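Local coordinates for putative glucarate dehydratase (Pseudomonas fluorescens, PDB 4IT1), which probably catalyses the magnesium-dependent dehydration of D-glucarate to 5-dehydro-4-deoxy-D-glucarate, the first step of a glucarate degradation pathway, at residues L219-E224 / L250-R255; A226-L231 / L240-N245. All coordinates share one frame; numbering follows the deposited sequence.

Contact 1 of 2, residues L219-E224 / L250-R255; sequences LPPEHE and LETSIR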
ATOM      1  N   LEU A 219      -0.874  30.671 -23.248  1.00 50.23           N
ATOM      2  CA  LEU A 219      -0.399  31.815 -24.024  1.00 54.60           C
ATOM      3  C   LEU A 219       0.905  31.453 -24.742  1.00 49.62           C
ATOM      4  O   LEU A 219       1.512  30.432 -24.424  1.00 57.89           O
ATOM      5  CB  LEU A 219      -0.231  33.043 -23.108  1.00 56.33           C
ATOM      6  CG  LEU A 219      -1.381  34.066 -22.976  1.00 62.28           C
ATOM      7  CD1 LEU A 219      -2.769  33.448 -22.828  1.00 56.79           C
ATOM      8  CD2 LEU A 219      -1.119  35.029 -21.828  1.00 56.89           C
ATOM      9  N   PRO A 220       1.344  32.276 -25.713  1.00 52.47           N
ATOM     10  CA  PRO A 220       2.611  31.955 -26.372  1.00 52.80           C
ATOM     11  C   PRO A 220       3.706  31.601 -25.357  1.00 61.54           C
ATOM     12  O   PRO A 220       3.837  32.276 -24.325  1.00 57.70           O
ATOM     13  CB  PRO A 220       2.951  33.242 -27.118  1.00 56.57           C
ATOM     14  CG  PRO A 220       1.619  33.833 -27.437  1.00 56.81           C
ATOM     15  CD  PRO A 220       0.723  33.492 -26.277  1.00 54.80           C
ATOM     16  N   PRO A 221       4.461  30.519 -25.628  1.00 54.27           N
ATOM     17  CA  PRO A 221       5.408  30.033 -24.624  1.00 52.93           C
ATOM     18  C   PRO A 221       6.515  31.041 -24.249  1.00 54.68           C
ATOM     19  O   PRO A 221       6.890  31.102 -23.082  1.00 57.27           O
ATOM     20  CB  PRO A 221       5.961  28.725 -25.238  1.00 46.67           C
ATOM     21  CG  PRO A 221       5.549  28.734 -26.674  1.00 50.40           C
ATOM     22  CD  PRO A 221       4.312  29.582 -26.759  1.00 53.92           C
ATOM     23  N   GLU A 222       7.005  31.833 -25.204  1.00 52.06           N
ATOM     24  CA  GLU A 222       7.919  32.941 -24.887  1.00 60.37           C
ATOM     25  C   GLU A 222       7.299  33.941 -23.913  1.00 63.20           C
ATOM     26  O   GLU A 222       7.988  34.466 -23.033  1.00 66.36           O
ATOM     27  CB  GLU A 222       8.381  33.686 -26.142  1.00 66.46           C
ATOM     28  CG  GLU A 222       9.554  33.047 -26.873  1.00 77.67           C
ATOM     29  CD  GLU A 222       9.125  32.080 -27.964  1.00 96.79           C
ATOM     30  OE1 GLU A 222       7.916  31.753 -28.055  1.00100.25           O
ATOM     31  OE2 GLU A 222      10.003  31.645 -28.737  1.00 98.43           O
ATOM     32  N   HIS A 223       6.004  34.207 -24.077  1.00 57.15           N
ATOM     33  CA  HIS A 223       5.315  35.144 -23.199  1.00 59.20           C
ATOM     34  C   HIS A 223       5.184  34.555 -21.809  1.00 60.02           C
ATOM     35  O   HIS A 223       5.360  35.259 -20.813  1.00 78.20           O
ATOM     36  CB  HIS A 223       3.942  35.553 -23.752  1.00 62.82           C
ATOM     37  CG  HIS A 223       3.163  36.447 -22.834  1.00 67.70           C
ATOM     38  ND1 HIS A 223       3.369  37.811 -22.768  1.00 66.09           N
ATOM     39  CD2 HIS A 223       2.192  36.171 -21.930  1.00 63.83           C
ATOM     40  CE1 HIS A 223       2.558  38.334 -21.867  1.00 63.59           C
ATOM     41  NE2 HIS A 223       1.831  37.361 -21.344  1.00 71.66           N
ATOM     42  N   GLU A 224       4.891  33.262 -21.738  1.00 62.03           N
ATOM     43  CA  GLU A 224       4.719  32.605 -20.447  1.00 57.70           C
ATOM     44  C   GLU A 224       6.051  32.504 -19.692  1.00 58.05           C
ATOM     45  O   GLU A 224       6.073  32.626 -18.471  1.00 53.09           O
ATOM     46  CB  GLU A 224       4.048  31.234 -20.604  1.00 52.22           C
ATOM     47  CG  GLU A 224       2.596  31.304 -21.069  1.00 58.99           C
ATOM     48  CD  GLU A 224       1.915  29.941 -21.159  1.00 55.60           C
ATOM     49  OE1 GLU A 224       2.561  28.954 -21.582  1.00 57.46           O
ATOM     50  OE2 GLU A 224       0.721  29.854 -20.809  1.00 49.34           O
ATOM     51  N   LEU A 250       8.165  18.578 -28.208  1.00 47.37           N
ATOM     52  CA  LEU A 250       9.490  18.312 -27.688  1.00 56.82           C
ATOM     53  C   LEU A 250      10.461  19.484 -27.958  1.00 60.14           C
ATOM     54  O   LEU A 250      11.145  19.941 -27.035  1.00 50.46           O
ATOM     55  CB  LEU A 250      10.006  17.002 -28.285  1.00 46.29           C
ATOM     56  CG  LEU A 250      11.362  16.437 -27.884  1.00 56.98           C
ATOM     57  CD1 LEU A 250      11.437  16.180 -26.385  1.00 51.15           C
ATOM     58  CD2 LEU A 250      11.607  15.171 -28.692  1.00 51.67           C
ATOM     59  N   GLU A 251      10.491  19.970 -29.203  1.00 56.80           N
ATOM     60  CA  GLU A 251      11.410  21.048 -29.617  1.00 59.25           C
ATOM     61  C   GLU A 251      11.148  22.365 -28.887  1.00 56.44           C
ATOM     62  O   GLU A 251      12.089  23.077 -28.524  1.00 57.66           O
ATOM     63  CB  GLU A 251      11.368  21.275 -31.136  1.00 62.43           C
ATOM     64  CG  GLU A 251      11.870  20.112 -31.997  1.00 83.56           C
ATOM     65  CD  GLU A 251      13.331  19.738 -31.761  1.00 95.59           C
ATOM     66  OE1 GLU A 251      13.642  18.527 -31.797  1.00 88.99           O
ATOM     67  OE2 GLU A 251      14.171  20.642 -31.547  1.00 97.31           O
ATOM     68  N   THR A 252       9.868  22.672 -28.687  1.00 49.46           N
ATOM     69  CA  THR A 252       9.433  23.838 -27.929  1.00 46.96           C
ATOM     70  C   THR A 252       9.843  23.711 -26.471  1.00 50.08           C
ATOM     71  O   THR A 252      10.433  24.633 -25.903  1.00 59.12           O
ATOM     72  CB  THR A 252       7.904  24.018 -28.024  1.00 45.04           C
ATOM     73  OG1 THR A 252       7.556  24.364 -29.368  1.00 50.99           O
ATOM     74  CG2 THR A 252       7.409  25.120 -27.090  1.00 41.68           C
ATOM     75  N   SER A 253       9.525  22.564 -25.877  1.00 48.37           N
ATOM     76  CA  SER A 253       9.901  22.251 -24.502  1.00 47.65           C
ATOM     77  C   SER A 253      11.396  22.471 -24.290  1.00 52.09           C
ATOM     78  O   SER A 253      11.819  23.044 -23.283  1.00 44.60           O
ATOM     79  CB  SER A 253       9.527  20.800 -24.166  1.00 50.10           C
ATOM     80  OG  SER A 253       8.136  20.656 -23.918  1.00 44.21           O
ATOM     81  N   ILE A 254      12.188  22.015 -25.255  1.00 47.49           N
ATOM     82  CA  ILE A 254      13.628  22.185 -25.207  1.00 56.40           C
ATOM     83  C   ILE A 254      14.033  23.661 -25.296  1.00 61.25           C
ATOM     84  O   ILE A 254      14.863  24.106 -24.503  1.00 54.59           O
ATOM     85  CB  ILE A 254      14.329  21.317 -26.270  1.00 51.82           C
ATOM     86  CG1 ILE A 254      14.261  19.847 -25.840  1.00 46.27           C
ATOM     87  CG2 ILE A 254      15.781  21.754 -26.476  1.00 55.65           C
ATOM     88  CD1 ILE A 254      14.551  18.861 -26.951  1.00 51.17           C
ATOM     89  N   ARG A 255      13.437  24.406 -26.234  1.00 62.26           N
ATOM     90  CA  ARG A 255      13.739  25.835 -26.409  1.00 58.12           C
ATOM     91  C   ARG A 255      13.382  26.649 -25.172  1.00 61.87           C
ATOM     92  O   ARG A 255      14.104  27.583 -24.808  1.00 64.96           O
ATOM     93  CB  ARG A 255      13.042  26.425 -27.641  1.00 64.19           C
ATOM     94  CG  ARG A 255      13.619  25.966 -28.974  1.00 71.55           C
ATOM     95  CD  ARG A 255      13.208  26.873 -30.132  1.00 83.93           C
ATOM     96  NE  ARG A 255      11.761  26.892 -30.365  1.00 86.41           N
ATOM     97  CZ  ARG A 255      10.950  27.895 -30.028  1.00 88.91           C
ATOM     98  NH1 ARG A 255      11.430  28.984 -29.438  1.00 86.94           N
ATOM     99  NH2 ARG A 255       9.648  27.809 -30.282  1.00 77.95           N
TER

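Contact 2 of 2, residues A226-L231 / L240-N245; sequences ACIKAL and LRIDPN. With MG (magnesium ion), chain E.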
ATOM      1  N   ALA A 226       8.538  34.717 -19.890  1.00 63.67           N
ATOM      2  CA  ALA A 226       8.682  36.074 -19.348  1.00 60.12           C
ATOM      3  C   ALA A 226       7.862  36.306 -18.069  1.00 62.54           C
ATOM      4  O   ALA A 226       8.300  37.029 -17.168  1.00 64.91           O
ATOM      5  CB  ALA A 226       8.333  37.108 -20.406  1.00 56.01           C
ATOM      6  N   CYS A 227       6.688  35.680 -17.984  1.00 57.01           N
ATOM      7  CA  CYS A 227       5.860  35.770 -16.779  1.00 55.09           C
ATOM      8  C   CYS A 227       6.477  35.024 -15.598  1.00 61.37           C
ATOM      9  O   CYS A 227       6.279  35.408 -14.441  1.00 60.87           O
ATOM     10  CB  CYS A 227       4.439  35.271 -17.044  1.00 50.29           C
ATOM     11  SG  CYS A 227       3.540  36.265 -18.264  1.00 63.68           S
ATOM     12  N   ILE A 228       7.224  33.964 -15.889  1.00 56.42           N
ATOM     13  CA  ILE A 228       7.949  33.247 -14.841  1.00 66.20           C
ATOM     14  C   ILE A 228       9.120  34.085 -14.326  1.00 56.71           C
ATOM     15  O   ILE A 228       9.308  34.201 -13.116  1.00 62.44           O
ATOM     16  CB  ILE A 228       8.420  31.858 -15.314  1.00 67.42           C
ATOM     17  CG1 ILE A 228       7.240  30.891 -15.326  1.00 61.91           C
ATOM     18  CG2 ILE A 228       9.511  31.303 -14.406  1.00 58.40           C
ATOM     19  CD1 ILE A 228       7.364  29.842 -16.405  1.00 75.99           C
ATOM     20  N   LYS A 229       9.890  34.664 -15.246  1.00 57.96           N
ATOM     21  CA  LYS A 229      10.980  35.584 -14.903  1.00 66.76           C
ATOM     22  C   LYS A 229      10.489  36.662 -13.936  1.00 73.05           C
ATOM     23  O   LYS A 229      11.077  36.866 -12.866  1.00 71.91           O
ATOM     24  CB  LYS A 229      11.557  36.254 -16.157  1.00 64.99           C
ATOM     25  CG  LYS A 229      12.066  35.309 -17.235  1.00 71.35           C
ATOM     26  CD  LYS A 229      13.482  34.836 -16.971  1.00 69.75           C
ATOM     27  CE  LYS A 229      13.988  34.007 -18.135  1.00 71.23           C
ATOM     28  NZ  LYS A 229      15.103  33.121 -17.705  1.00 66.52           N
ATOM     29  N   ALA A 230       9.399  37.330 -14.316  1.00 64.37           N
ATOM     30  CA  ALA A 230       8.808  38.391 -13.508  1.00 63.46           C
ATOM     31  C   ALA A 230       8.386  37.890 -12.121  1.00 69.53           C
ATOM     32  O   ALA A 230       8.547  38.603 -11.127  1.00 71.53           O
ATOM     33  CB  ALA A 230       7.635  39.023 -14.242  1.00 59.38           C
ATOM     34  N   LEU A 231       7.863  36.666 -12.057  1.00 63.42           N
ATOM     35  CA  LEU A 231       7.526  36.031 -10.782  1.00 71.71           C
ATOM     36  C   LEU A 231       8.757  35.708  -9.923  1.00 79.07           C
ATOM     37  O   LEU A 231       8.699  35.809  -8.694  1.00 73.88           O
ATOM     38  CB  LEU A 231       6.719  34.751 -11.009  1.00 71.10           C
ATOM     39  CG  LEU A 231       5.218  34.876 -11.258  1.00 70.98           C
ATOM     40  CD1 LEU A 231       4.686  33.587 -11.868  1.00 74.66           C
ATOM     41  CD2 LEU A 231       4.484  35.202  -9.969  1.00 61.12           C
ATOM     42  N   LEU A 240       9.408  27.707  -8.044  1.00 53.23           N
ATOM     43  CA  LEU A 240       8.483  27.914  -9.166  1.00 58.38           C
ATOM     44  C   LEU A 240       8.293  26.661 -10.027  1.00 56.60           C
ATOM     45  O   LEU A 240       9.260  25.960 -10.352  1.00 51.60           O
ATOM     46  CB  LEU A 240       8.939  29.087 -10.040  1.00 55.62           C
ATOM     47  CG  LEU A 240       9.125  30.452  -9.366  1.00 55.51           C
ATOM     48  CD1 LEU A 240       9.813  31.434 -10.304  1.00 51.91           C
ATOM     49  CD2 LEU A 240       7.798  31.013  -8.891  1.00 56.51           C
ATOM     50  N   ARG A 241       7.034  26.395 -10.376  1.00 56.52           N
ATOM     51  CA  ARG A 241       6.638  25.242 -11.198  1.00 63.08           C
ATOM     52  C   ARG A 241       5.618  25.659 -12.270  1.00 65.55           C
ATOM     53  O   ARG A 241       4.885  26.635 -12.085  1.00 57.07           O
ATOM     54  CB  ARG A 241       6.004  24.163 -10.320  1.00 55.03           C
ATOM     55  CG  ARG A 241       6.865  23.669  -9.176  1.00 55.84           C
ATOM     56  CD  ARG A 241       6.022  23.397  -7.938  1.00 61.46           C
ATOM     57  NE  ARG A 241       6.862  23.327  -6.744  1.00 65.90           N
ATOM     58  CZ  ARG A 241       6.433  23.425  -5.487  1.00 67.16           C
ATOM     59  NH1 ARG A 241       5.147  23.602  -5.208  1.00 61.48           N
ATOM     60  NH2 ARG A 241       7.308  23.347  -4.497  1.00 59.98           N
ATOM     61  N   ILE A 242       5.570  24.913 -13.380  1.00 59.56           N
ATOM     62  CA  ILE A 242       4.554  25.124 -14.430  1.00 52.03           C
ATOM     63  C   ILE A 242       3.913  23.834 -14.913  1.00 56.00           C
ATOM     64  O   ILE A 242       4.545  22.780 -14.904  1.00 55.10           O
ATOM     65  CB  ILE A 242       5.105  25.860 -15.668  1.00 50.62           C
ATOM     66  CG1 ILE A 242       6.403  25.207 -16.158  1.00 59.45           C
ATOM     67  CG2 ILE A 242       5.281  27.337 -15.376  1.00 57.90           C
ATOM     68  CD1 ILE A 242       6.805  25.597 -17.561  1.00 49.22           C
ATOM     69  N   ASP A 243       2.659  23.942 -15.348  1.00 50.25           N
ATOM     70  CA  ASP A 243       1.924  22.828 -15.947  1.00 48.57           C
ATOM     71  C   ASP A 243       1.399  23.228 -17.326  1.00 48.74           C
ATOM     72  O   ASP A 243       0.290  23.758 -17.435  1.00 53.50           O
ATOM     73  CB  ASP A 243       0.752  22.411 -15.044  1.00 50.21           C
ATOM     74  CG  ASP A 243       0.058  21.136 -15.521  1.00 53.60           C
ATOM     75  OD1 ASP A 243       0.407  20.625 -16.608  1.00 49.69           O
ATOM     76  OD2 ASP A 243      -0.835  20.630 -14.802  1.00 44.09           O
ATOM     77  N   PRO A 244       2.191  22.992 -18.389  1.00 50.23           N
ATOM     78  CA  PRO A 244       1.679  23.300 -19.730  1.00 46.67           C
ATOM     79  C   PRO A 244       0.699  22.254 -20.289  1.00 44.97           C
ATOM     80  O   PRO A 244       0.330  22.336 -21.456  1.00 52.79           O
ATOM     81  CB  PRO A 244       2.950  23.365 -20.597  1.00 47.51           C
ATOM     82  CG  PRO A 244       4.106  23.372 -19.641  1.00 50.54           C
ATOM     83  CD  PRO A 244       3.623  22.650 -18.420  1.00 48.44           C
ATOM     84  N   ASN A 245       0.282  21.290 -19.468  1.00 42.60           N
ATOM     85  CA  ASN A 245      -0.679  20.252 -19.881  1.00 50.80           C
ATOM     86  C   ASN A 245      -0.359  19.612 -21.241  1.00 47.78           C
ATOM     87  O   ASN A 245      -1.239  19.442 -22.082  1.00 45.21           O
ATOM     88  CB  ASN A 245      -2.113  20.799 -19.875  1.00 46.74           C
ATOM     89  CG  ASN A 245      -2.739  20.795 -18.502  1.00 50.97           C
ATOM     90  OD1 ASN A 245      -3.151  21.835 -18.003  1.00 46.38           O
ATOM     91  ND2 ASN A 245      -2.833  19.619 -17.886  1.00 53.69           N
TER
HETATM   92 MG    MG E 501      -1.595  18.789 -14.425  1.00 53.20          MG
HETATM   93  O   HOH W   1      -0.557  18.211 -16.230  1.00 41.55           O
HETATM   94  O   HOH W   2      -3.321  18.552 -15.496  1.00 55.88           O
HETATM   95  O   HOH W   3      -2.788  19.405 -12.812  1.00 44.79           O

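Contact 1 of 2, residues L219-E224 / L250-R255
Thr252 OG1 is gripped by two groups, the hydroxyl of Ser249 and the terminal carboxylate of Phe446, and this leaves the methyl branch of the threonine to meet Pro221. With chi1 at -67° the hydroxyl sits beside the backbone N while CG2 is thrown toward the neighbouring helix, and CG2 lies 4.1 Å from CG of Pro221. The two side chains are roughly perpendicular, a single light apolar touch between buried residues. Nearer the surface, Arg255 NH1 donates to Glu222 OE2 at 3.1 Å, forming a salt bridge. The bond is nearly straight (164°) and leaves from the edge of the guanidinium, almost in its plane, yet NH1 meets the oxygen from above the carboxylate plane; the two flat groups are tilted 32° apart. Glu222 gets there by folding its chain at chi2, and Arg255 by a bend at chi3. Within 219-224 itself, Pro220 holds the N-cap position of helix 221-234, and Glu224 OE2 accepts from the backbone N of Leu219 (3.0 Å) and from that of Thr218. The start of helix 221-234 is thus joined to the opening turns of helix 250-260, as on the outer layer of an enolase-superfamily barrel, and Met256 of helix 250-260 also touches Pro221 and Glu222. Because one single-pronged salt bridge and one methyl-to-ring touch carry the whole contact, and the charged pair is exposed, its electrostatic contribution is probably modest and screened by solvent.

Contact 2 of 2, residues A226-L231 / L240-N245
A beta-alpha-beta unit, made of strand 212-215, helix 221-234 and strand 240-243, is closed here where Ile228 and Leu231 of the helix settle on Leu240 and Ile242 of its second strand. Ile228 divides its branches between the two strand residues. Its CG2 is 4.1 Å from CD1 of Leu240, and the two side chains lie alongside and point opposite ways. Its other arm is set square to Ile242, bringing CD1 to 3.4 Å from CG2, tighter than usual for two methyl groups. Ile242 reaches this point with CG1 wedged between its backbone N and carbonyl carbon (chi1 50°), which turns CG2 toward the helix. Leu231 CB completes the patch at 4.4 Å from Leu240 CD2. Helix and strand run nearly antiparallel (157°), their axes 10.1 Å apart, as in the (beta/alpha)7beta barrel of the enolase superfamily: alternate strand residues face the helix, whereas Arg241 leaves the strand on the other side, and its NH2 is hydrogen-bonded to the side chain of Gln265. Past the apolar patch, the C-terminal end of the strand delivers Asp243 to the magnesium ion. Its OD2 binds the metal at 2.0 Å; three waters, Glu268 and Asn291 complete six ligands. OD1 does different work, accepting a hydrogen bond from metal-bound water 1 at 2.6 Å and another from the backbone N of Asn245 at 2.9 Å. The latter is an Asx turn, and it helps fix the rotation of the carboxylate. Asn245 ND2 in turn donates to water 2 on the metal, while Lys215, the predicted proton acceptor, makes weak hydrogen bonds to Asp243 OD2 and Asn245 OD1.

Both contacts draw on helix 221-234: contact 1 uses its first turn and contact 2 the turns that follow, and their centres lie about 11 Å apart. The chain runs from this helix into strand 240-243 and on to helix 250-260, so contact 2 joins the helix inward to the barrel wall while contact 1 joins it along the outer layer to the next helix. Only contact 2 reaches the metal site directly, through Asp243; its Ile242 side chain also lies about 6 Å from that of the magnesium ligand Glu268 and about 8 Å from that of Lys215. Contact 1 is away from these sites, and the two touch only through the shared chain.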